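PDB 3CLQ: DUF1116 domain-containing protein, which is of unknown function but belongs to the AllG family, named after a subunit of oxamate carbamoyltransferase, and may take part in related carbamoyl chemistry. Local coordinates for residues 338-352 with 360-374. Sequence-based numbering, arbitrary orientation.
Sequences LNYSKEMLEITTKEN and LDFMGIPTGIDVLKV
The ring of Pro366 packs against Met344, Leu345 and Thr348. Its CG lies 3.8 Å from Met344 CB, the Leu345 side chain runs across the ring at about a right angle with CD2 against Pro366 CB, and Thr348 crosses at a slant, its OG1 touching Pro366 CB at 3.3 Å. The Thr348 hydroxyl, held between backbone N and carbonyl carbon (chi1 47°), turns back to donate to Met344 O, with OG1 to O 3.0 Å; Ile347 N reaches this oxygen from the opposite face of its plane. Farther along, Leu345 and Met363 run alongside each other but point oppositely, CD1 meeting SE, while Leu360 CD2 rests on Ser341 CB at 3.8 Å. Strands 350-352 and 363-369 pair antiparallel in a three-stranded sheet where 363-369 is central, and they illustrate the principle of the classic beta bulge, one carbonyl oxygen serving two successive N-H groups: Thr349 N and Lys350 N both donate to Thr367 O, the latter straighter (160°) and in the carbonyl plane. Thr349 OG1 adds a bond to Gly368 O (2.8 Å). At one end, the extended Glu351 chain crosses Met363 and OE1 receives Gly364 N at 2.9 Å from above the carboxylate plane. At the other, Ile347 and Ile369 run alongside each other with the same heading, CG2 to CG1 3.8 Å, and Asp370, N-cap of helix 371-377, gives its backbone N to Ile347 O (2.8 Å) almost in line with the carbonyl bond.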
ATOM      1  N   LEU B 338       8.589  14.143  10.727  1.00 62.89           N
ATOM      2  CA  LEU B 338       9.877  13.464  10.694  1.00 64.44           C
ATOM      3  C   LEU B 338      10.488  13.619  12.059  1.00 65.76           C
ATOM      4  O   LEU B 338      11.028  12.690  12.628  1.00 66.93           O
ATOM      5  CB  LEU B 338      10.814  14.104   9.670  1.00 64.41           C
ATOM      6  CG  LEU B 338      10.331  14.099   8.220  1.00 64.78           C
ATOM      7  CD1 LEU B 338      11.442  14.506   7.234  1.00 64.71           C
ATOM      8  CD2 LEU B 338       9.759  12.736   7.878  1.00 63.99           C
ATOM      9  N   ASN B 339      10.382  14.823  12.587  1.00 66.68           N
ATOM     10  CA  ASN B 339      11.043  15.193  13.805  1.00 67.34           C
ATOM     11  C   ASN B 339      10.549  14.464  15.043  1.00 67.41           C
ATOM     12  O   ASN B 339      11.326  14.197  15.962  1.00 67.25           O
ATOM     13  CB  ASN B 339      10.841  16.679  13.997  1.00 69.00           C
ATOM     14  CG  ASN B 339      12.103  17.375  14.368  1.00 70.15           C
ATOM     15  OD1 ASN B 339      12.644  18.166  13.581  1.00 70.56           O
ATOM     16  ND2 ASN B 339      12.611  17.071  15.562  1.00 70.13           N
ATOM     17  N   TYR B 340       9.252  14.165  15.072  1.00 67.24           N
ATOM     18  CA  TYR B 340       8.611  13.541  16.236  1.00 67.15           C
ATOM     19  C   TYR B 340       9.033  12.079  16.405  1.00 66.77           C
ATOM     20  O   TYR B 340       9.286  11.597  17.524  1.00 65.96           O
ATOM     21  CB  TYR B 340       7.081  13.618  16.112  1.00 68.08           C
ATOM     22  CG  TYR B 340       6.411  14.797  16.808  1.00 68.55           C
ATOM     23  CD1 TYR B 340       6.644  15.069  18.167  1.00 69.02           C
ATOM     24  CD2 TYR B 340       5.508  15.612  16.120  1.00 68.76           C
ATOM     25  CE1 TYR B 340       6.017  16.142  18.816  1.00 68.75           C
ATOM     26  CE2 TYR B 340       4.875  16.676  16.745  1.00 68.85           C
ATOM     27  CZ  TYR B 340       5.131  16.942  18.097  1.00 69.03           C
ATOM     28  OH  TYR B 340       4.489  18.005  18.717  1.00 68.61           O
ATOM     29  N   SER B 341       9.089  11.377  15.278  1.00 66.33           N
ATOM     30  CA  SER B 341       9.500   9.993  15.266  1.00 65.60           C
ATOM     31  C   SER B 341      10.933   9.876  15.757  1.00 65.78           C
ATOM     32  O   SER B 341      11.230   8.945  16.513  1.00 66.26           O
ATOM     33  CB  SER B 341       9.354   9.404  13.872  1.00 65.24           C
ATOM     34  OG  SER B 341       8.003   9.100  13.605  1.00 65.10           O
ATOM     35  N   LYS B 342      11.806  10.810  15.342  1.00 64.82           N
ATOM     36  CA  LYS B 342      13.168  10.900  15.882  1.00 64.45           C
ATOM     37  C   LYS B 342      13.135  11.168  17.379  1.00 63.39           C
ATOM     38  O   LYS B 342      13.794  10.488  18.152  1.00 62.32           O
ATOM     39  CB  LYS B 342      13.949  12.032  15.241  1.00 66.25           C
ATOM     40  CG  LYS B 342      14.538  11.758  13.878  1.00 68.59           C
ATOM     41  CD  LYS B 342      15.291  13.027  13.404  1.00 70.50           C
ATOM     42  CE  LYS B 342      15.717  12.968  11.925  1.00 71.94           C
ATOM     43  NZ  LYS B 342      14.619  13.286  10.941  1.00 72.39           N
ATOM     44  N   GLU B 343      12.377  12.180  17.780  1.00 62.61           N
ATOM     45  CA  GLU B 343      12.272  12.538  19.180  1.00 62.06           C
ATOM     46  C   GLU B 343      11.909  11.346  20.056  1.00 61.15           C
ATOM     47  O   GLU B 343      12.534  11.121  21.093  1.00 59.47           O
ATOM     48  CB  GLU B 343      11.213  13.617  19.365  1.00 63.37           C
ATOM     49  CG  GLU B 343      11.602  15.002  18.890  1.00 65.58           C
ATOM     50  CD  GLU B 343      10.647  16.065  19.422  1.00 67.27           C
ATOM     51  OE1 GLU B 343      10.053  15.824  20.507  1.00 68.33           O
ATOM     52  OE2 GLU B 343      10.492  17.133  18.767  1.00 67.80           O
HETATM   53  N   MSE B 344      10.893  10.591  19.631  1.00 60.49           N
HETATM   54  CA  MSE B 344      10.324   9.515  20.443  1.00 60.01           C
HETATM   55  C   MSE B 344      11.347   8.518  21.005  1.00 58.62           C
HETATM   56  O   MSE B 344      11.043   7.758  21.919  1.00 58.28           O
HETATM   57  CB  MSE B 344       9.225   8.768  19.668  1.00 61.69           C
HETATM   58  CG  MSE B 344       7.792   9.291  19.812  1.00 63.73           C
HETATM   59 SE   MSE B 344       7.338  10.360  21.434  0.85 68.58          SE
HETATM   60  CE  MSE B 344       7.589  12.155  20.687  1.00 67.03           C
ATOM     61  N   LEU B 345      12.552   8.530  20.444  1.00 57.93           N
ATOM     62  CA  LEU B 345      13.638   7.618  20.807  1.00 57.19           C
ATOM     63  C   LEU B 345      14.209   7.871  22.201  1.00 56.80           C
ATOM     64  O   LEU B 345      14.823   6.991  22.796  1.00 56.47           O
ATOM     65  CB  LEU B 345      14.792   7.760  19.815  1.00 57.00           C
ATOM     66  CG  LEU B 345      14.691   7.198  18.403  1.00 57.62           C
ATOM     67  CD1 LEU B 345      15.864   7.663  17.557  1.00 57.17           C
ATOM     68  CD2 LEU B 345      14.640   5.677  18.440  1.00 58.15           C
ATOM     69  N   GLU B 346      14.037   9.083  22.702  1.00 56.78           N
ATOM     70  CA  GLU B 346      14.595   9.454  23.999  1.00 57.84           C
ATOM     71  C   GLU B 346      13.691   8.937  25.089  1.00 57.50           C
ATOM     72  O   GLU B 346      14.079   8.826  26.253  1.00 56.95           O
ATOM     73  CB  GLU B 346      14.707  10.960  24.106  1.00 58.44           C
ATOM     74  CG  GLU B 346      15.468  11.585  22.962  1.00 59.89           C
ATOM     75  CD  GLU B 346      15.349  13.085  22.981  1.00 61.73           C
ATOM     76  OE1 GLU B 346      14.855  13.638  23.996  1.00 62.25           O
ATOM     77  OE2 GLU B 346      15.747  13.722  21.983  1.00 63.31           O
ATOM     78  N   ILE B 347      12.488   8.590  24.665  1.00 57.83           N
ATOM     79  CA  ILE B 347      11.455   8.066  25.529  1.00 58.46           C
ATOM     80  C   ILE B 347      11.440   6.535  25.520  1.00 57.18           C
ATOM     81  O   ILE B 347      10.823   5.910  26.381  1.00 57.24           O
ATOM     82  CB  ILE B 347      10.096   8.534  25.012  1.00 59.57           C
ATOM     83  CG1 ILE B 347       9.475   9.554  25.914  1.00 60.55           C
ATOM     84  CG2 ILE B 347       9.088   7.422  25.023  1.00 60.69           C
ATOM     85  CD1 ILE B 347       8.013   9.714  25.513  1.00 61.14           C
ATOM     86  N   THR B 348      12.098   5.929  24.544  1.00 55.37           N
ATOM     87  CA  THR B 348      11.911   4.502  24.307  1.00 54.63           C
ATOM     88  C   THR B 348      13.195   3.723  24.524  1.00 53.93           C
ATOM     89  O   THR B 348      14.269   4.307  24.566  1.00 54.25           O
ATOM     90  CB  THR B 348      11.392   4.259  22.888  1.00 54.58           C
ATOM     91  OG1 THR B 348      12.170   5.030  21.955  1.00 54.59           O
ATOM     92  CG2 THR B 348       9.939   4.668  22.787  1.00 54.31           C
ATOM     93  N   THR B 349      13.096   2.408  24.649  1.00 53.10           N
ATOM     94  CA  THR B 349      14.262   1.617  25.052  1.00 53.31           C
ATOM     95  C   THR B 349      15.253   1.284  23.916  1.00 54.57           C
ATOM     96  O   THR B 349      16.474   1.395  24.107  1.00 54.05           O
ATOM     97  CB  THR B 349      13.844   0.337  25.795  1.00 52.51           C
ATOM     98  OG1 THR B 349      12.850   0.651  26.788  1.00 52.71           O
ATOM     99  CG2 THR B 349      15.052  -0.302  26.452  1.00 51.35           C
ATOM    100  N   LYS B 350      14.738   0.854  22.761  1.00 55.26           N
ATOM    101  CA  LYS B 350      15.566   0.659  21.550  1.00 57.34           C
ATOM    102  C   LYS B 350      14.685   0.562  20.316  1.00 57.01           C
ATOM    103  O   LYS B 350      13.473   0.461  20.450  1.00 57.33           O
ATOM    104  CB  LYS B 350      16.487  -0.572  21.644  1.00 57.90           C
ATOM    105  CG  LYS B 350      15.771  -1.920  21.655  1.00 58.61           C
ATOM    106  CD  LYS B 350      16.753  -3.097  21.541  1.00 58.46           C
ATOM    107  CE  LYS B 350      17.564  -3.289  22.824  1.00 58.80           C
ATOM    108  NZ  LYS B 350      18.300  -4.585  22.795  1.00 59.43           N
ATOM    109  N   GLU B 351      15.295   0.622  19.130  1.00 57.13           N
ATOM    110  CA  GLU B 351      14.575   0.496  17.844  1.00 57.09           C
ATOM    111  C   GLU B 351      14.220  -0.959  17.557  1.00 56.89           C
ATOM    112  O   GLU B 351      15.030  -1.852  17.743  1.00 58.03           O
ATOM    113  CB  GLU B 351      15.423   1.002  16.665  1.00 56.38           C
ATOM    114  CG  GLU B 351      16.052   2.373  16.840  1.00 57.03           C
ATOM    115  CD  GLU B 351      16.896   2.811  15.625  1.00 57.68           C
ATOM    116  OE1 GLU B 351      16.862   2.134  14.564  1.00 57.07           O
ATOM    117  OE2 GLU B 351      17.606   3.844  15.737  1.00 58.62           O
ATOM    118  N   ASN B 352      13.005  -1.203  17.090  1.00 56.66           N
ATOM    119  CA  ASN B 352      12.651  -2.518  16.587  1.00 55.41           C
ATOM    120  C   ASN B 352      13.202  -2.716  15.162  1.00 55.02           C
ATOM    121  O   ASN B 352      12.710  -2.101  14.221  1.00 55.26           O
ATOM    122  CB  ASN B 352      11.136  -2.632  16.581  1.00 54.58           C
ATOM    123  CG  ASN B 352      10.667  -3.972  16.125  1.00 54.81           C
ATOM    124  OD1 ASN B 352      11.460  -4.786  15.642  1.00 56.57           O
ATOM    125  ND2 ASN B 352       9.375  -4.232  16.274  1.00 53.66           N
ATOM    126  N   LEU B 360      13.240   7.775   7.277  1.00 54.79           N
ATOM    127  CA  LEU B 360      14.300   7.963   8.281  1.00 55.50           C
ATOM    128  C   LEU B 360      15.416   6.917   8.136  1.00 56.19           C
ATOM    129  O   LEU B 360      15.809   6.272   9.118  1.00 55.62           O
ATOM    130  CB  LEU B 360      13.713   7.902   9.687  1.00 54.83           C
ATOM    131  CG  LEU B 360      13.203   9.205  10.325  1.00 55.33           C
ATOM    132  CD1 LEU B 360      13.215  10.417   9.366  1.00 55.22           C
ATOM    133  CD2 LEU B 360      11.850   9.015  10.969  1.00 53.81           C
ATOM    134  N   ASP B 361      15.894   6.734   6.902  1.00 56.65           N
ATOM    135  CA  ASP B 361      16.966   5.784   6.610  1.00 57.67           C
ATOM    136  C   ASP B 361      16.709   4.404   7.224  1.00 56.98           C
ATOM    137  O   ASP B 361      17.650   3.721   7.641  1.00 56.18           O
ATOM    138  CB  ASP B 361      18.311   6.316   7.125  1.00 59.60           C
ATOM    139  CG  ASP B 361      18.749   7.606   6.436  1.00 61.62           C
ATOM    140  OD1 ASP B 361      18.432   7.796   5.229  1.00 62.95           O
ATOM    141  OD2 ASP B 361      19.436   8.422   7.107  1.00 62.17           O
ATOM    142  N   PHE B 362      15.441   4.003   7.294  1.00 55.94           N
ATOM    143  CA  PHE B 362      15.081   2.703   7.861  1.00 55.24           C
ATOM    144  C   PHE B 362      15.485   2.526   9.330  1.00 56.19           C
ATOM    145  O   PHE B 362      16.003   1.464   9.696  1.00 56.41           O
ATOM    146  CB  PHE B 362      15.686   1.572   7.016  1.00 52.35           C
ATOM    147  CG  PHE B 362      15.276   1.633   5.600  1.00 51.65           C
ATOM    148  CD1 PHE B 362      14.163   0.917   5.154  1.00 51.02           C
ATOM    149  CD2 PHE B 362      15.955   2.460   4.707  1.00 51.00           C
ATOM    150  CE1 PHE B 362      13.766   0.998   3.834  1.00 51.13           C
ATOM    151  CE2 PHE B 362      15.562   2.559   3.379  1.00 50.69           C
ATOM    152  CZ  PHE B 362      14.464   1.837   2.936  1.00 51.03           C
HETATM  153  N   MSE B 363      15.267   3.542  10.168  1.00 56.01           N
HETATM  154  CA  MSE B 363      15.414   3.319  11.600  1.00 56.76           C
HETATM  155  C   MSE B 363      14.265   2.432  12.049  1.00 54.84           C
HETATM  156  O   MSE B 363      13.191   2.471  11.469  1.00 54.51           O
HETATM  157  CB  MSE B 363      15.485   4.628  12.407  1.00 57.59           C
HETATM  158  CG  MSE B 363      14.183   5.365  12.545  1.00 59.14           C
HETATM  159 SE   MSE B 363      14.044   6.673  14.035  0.55 60.94          SE
HETATM  160  CE  MSE B 363      12.126   6.624  14.313  1.00 59.12           C
ATOM    161  N   GLY B 364      14.507   1.595  13.047  1.00 53.96           N
ATOM    162  CA  GLY B 364      13.456   0.762  13.602  1.00 53.32           C
ATOM    163  C   GLY B 364      12.521   1.654  14.390  1.00 53.79           C
ATOM    164  O   GLY B 364      12.940   2.647  14.986  1.00 54.38           O
ATOM    165  N   ILE B 365      11.242   1.330  14.391  1.00 53.23           N
ATOM    166  CA  ILE B 365      10.308   2.110  15.167  1.00 52.83           C
ATOM    167  C   ILE B 365      10.770   2.196  16.633  1.00 54.10           C
ATOM    168  O   ILE B 365      11.457   1.290  17.113  1.00 54.66           O
ATOM    169  CB  ILE B 365       8.941   1.518  15.063  1.00 51.58           C
ATOM    170  CG1 ILE B 365       9.005   0.018  15.367  1.00 51.86           C
ATOM    171  CG2 ILE B 365       8.440   1.719  13.670  1.00 51.39           C
ATOM    172  CD1 ILE B 365       7.643  -0.613  15.630  1.00 51.40           C
ATOM    173  N   PRO B 366      10.413   3.289  17.340  1.00 54.20           N
ATOM    174  CA  PRO B 366      10.905   3.448  18.712  1.00 54.59           C
ATOM    175  C   PRO B 366      10.075   2.646  19.683  1.00 55.26           C
ATOM    176  O   PRO B 366       8.883   2.910  19.851  1.00 55.25           O
ATOM    177  CB  PRO B 366      10.754   4.936  18.984  1.00 54.39           C
ATOM    178  CG  PRO B 366       9.765   5.445  17.957  1.00 55.17           C
ATOM    179  CD  PRO B 366       9.533   4.393  16.919  1.00 54.23           C
ATOM    180  N   THR B 367      10.711   1.672  20.326  1.00 55.35           N
ATOM    181  CA  THR B 367       9.996   0.719  21.167  1.00 55.47           C
ATOM    182  C   THR B 367      10.349   0.796  22.649  1.00 54.88           C
ATOM    183  O   THR B 367      11.524   0.875  23.010  1.00 54.67           O
ATOM    184  CB  THR B 367      10.351  -0.704  20.757  1.00 55.59           C
ATOM    185  OG1 THR B 367      10.770  -0.709  19.396  1.00 56.57           O
ATOM    186  CG2 THR B 367       9.179  -1.613  20.938  1.00 56.18           C
ATOM    187  N   GLY B 368       9.322   0.702  23.498  1.00 54.13           N
ATOM    188  CA  GLY B 368       9.516   0.551  24.922  1.00 52.53           C
ATOM    189  C   GLY B 368       9.592   1.890  25.607  1.00 52.36           C
ATOM    190  O   GLY B 368      10.660   2.301  26.069  1.00 51.82           O
ATOM    191  N   ILE B 369       8.445   2.568  25.639  1.00 51.96           N
ATOM    192  CA  ILE B 369       8.258   3.795  26.398  1.00 51.96           C
ATOM    193  C   ILE B 369       8.598   3.538  27.836  1.00 52.83           C
ATOM    194  O   ILE B 369       7.953   2.715  28.491  1.00 54.03           O
ATOM    195  CB  ILE B 369       6.795   4.273  26.377  1.00 50.78           C
ATOM    196  CG1 ILE B 369       6.406   4.684  24.952  1.00 50.71           C
ATOM    197  CG2 ILE B 369       6.647   5.439  27.297  1.00 48.99           C
ATOM    198  CD1 ILE B 369       4.945   4.526  24.623  1.00 50.47           C
ATOM    199  N   ASP B 370       9.605   4.251  28.319  1.00 52.56           N
ATOM    200  CA  ASP B 370      10.173   4.005  29.609  1.00 53.09           C
ATOM    201  C   ASP B 370       9.767   5.128  30.559  1.00 54.40           C
ATOM    202  O   ASP B 370      10.158   6.294  30.390  1.00 53.88           O
ATOM    203  CB  ASP B 370      11.688   3.923  29.468  1.00 54.52           C
ATOM    204  CG  ASP B 370      12.403   3.884  30.800  1.00 56.44           C
ATOM    205  OD1 ASP B 370      13.576   3.460  30.816  1.00 57.19           O
ATOM    206  OD2 ASP B 370      11.808   4.273  31.841  1.00 58.04           O
ATOM    207  N   VAL B 371       8.980   4.755  31.566  1.00 54.36           N
ATOM    208  CA  VAL B 371       8.501   5.670  32.579  1.00 53.91           C
ATOM    209  C   VAL B 371       9.573   6.647  33.055  1.00 53.69           C
ATOM    210  O   VAL B 371       9.340   7.846  33.153  1.00 52.89           O
ATOM    211  CB  VAL B 371       7.978   4.888  33.786  1.00 53.96           C
ATOM    212  CG1 VAL B 371       8.140   5.716  35.047  1.00 54.70           C
ATOM    213  CG2 VAL B 371       6.535   4.515  33.579  1.00 53.60           C
ATOM    214  N   LEU B 372      10.750   6.118  33.347  1.00 53.71           N
ATOM    215  CA  LEU B 372      11.835   6.893  33.932  1.00 53.68           C
ATOM    216  C   LEU B 372      12.305   7.995  32.980  1.00 53.30           C
ATOM    217  O   LEU B 372      12.567   9.121  33.386  1.00 52.97           O
ATOM    218  CB  LEU B 372      12.989   5.938  34.238  1.00 54.11           C
ATOM    219  CG  LEU B 372      13.994   6.161  35.366  1.00 54.56           C
ATOM    220  CD1 LEU B 372      13.327   6.138  36.725  1.00 54.46           C
ATOM    221  CD2 LEU B 372      15.050   5.070  35.296  1.00 54.44           C
ATOM    222  N   LYS B 373      12.413   7.674  31.699  1.00 53.10           N
ATOM    223  CA  LYS B 373      12.874   8.665  30.744  1.00 53.06           C
ATOM    224  C   LYS B 373      11.789   9.692  30.415  1.00 53.32           C
ATOM    225  O   LYS B 373      12.098  10.850  30.111  1.00 54.20           O
ATOM    226  CB  LYS B 373      13.406   8.004  29.471  1.00 53.36           C
ATOM    227  CG  LYS B 373      14.550   7.013  29.702  1.00 53.23           C
ATOM    228  CD  LYS B 373      15.051   6.445  28.385  1.00 53.09           C
ATOM    229  CE  LYS B 373      15.981   5.269  28.606  1.00 52.95           C
ATOM    230  NZ  LYS B 373      16.110   4.479  27.365  1.00 52.56           N
ATOM    231  N   VAL B 374      10.523   9.294  30.480  1.00 52.59           N
ATOM    232  CA  VAL B 374       9.473  10.270  30.266  1.00 52.76           C
ATOM    233  C   VAL B 374       9.680  11.378  31.298  1.00 54.88           C
ATOM    234  O   VAL B 374       9.581  12.563  30.992  1.00 55.76           O
ATOM    235  CB  VAL B 374       8.065   9.645  30.376  1.00 51.57           C
ATOM    236  CG1 VAL B 374       6.991  10.719  30.216  1.00 50.25           C
ATOM    237  CG2 VAL B 374       7.886   8.543  29.327  1.00 49.99           C
TER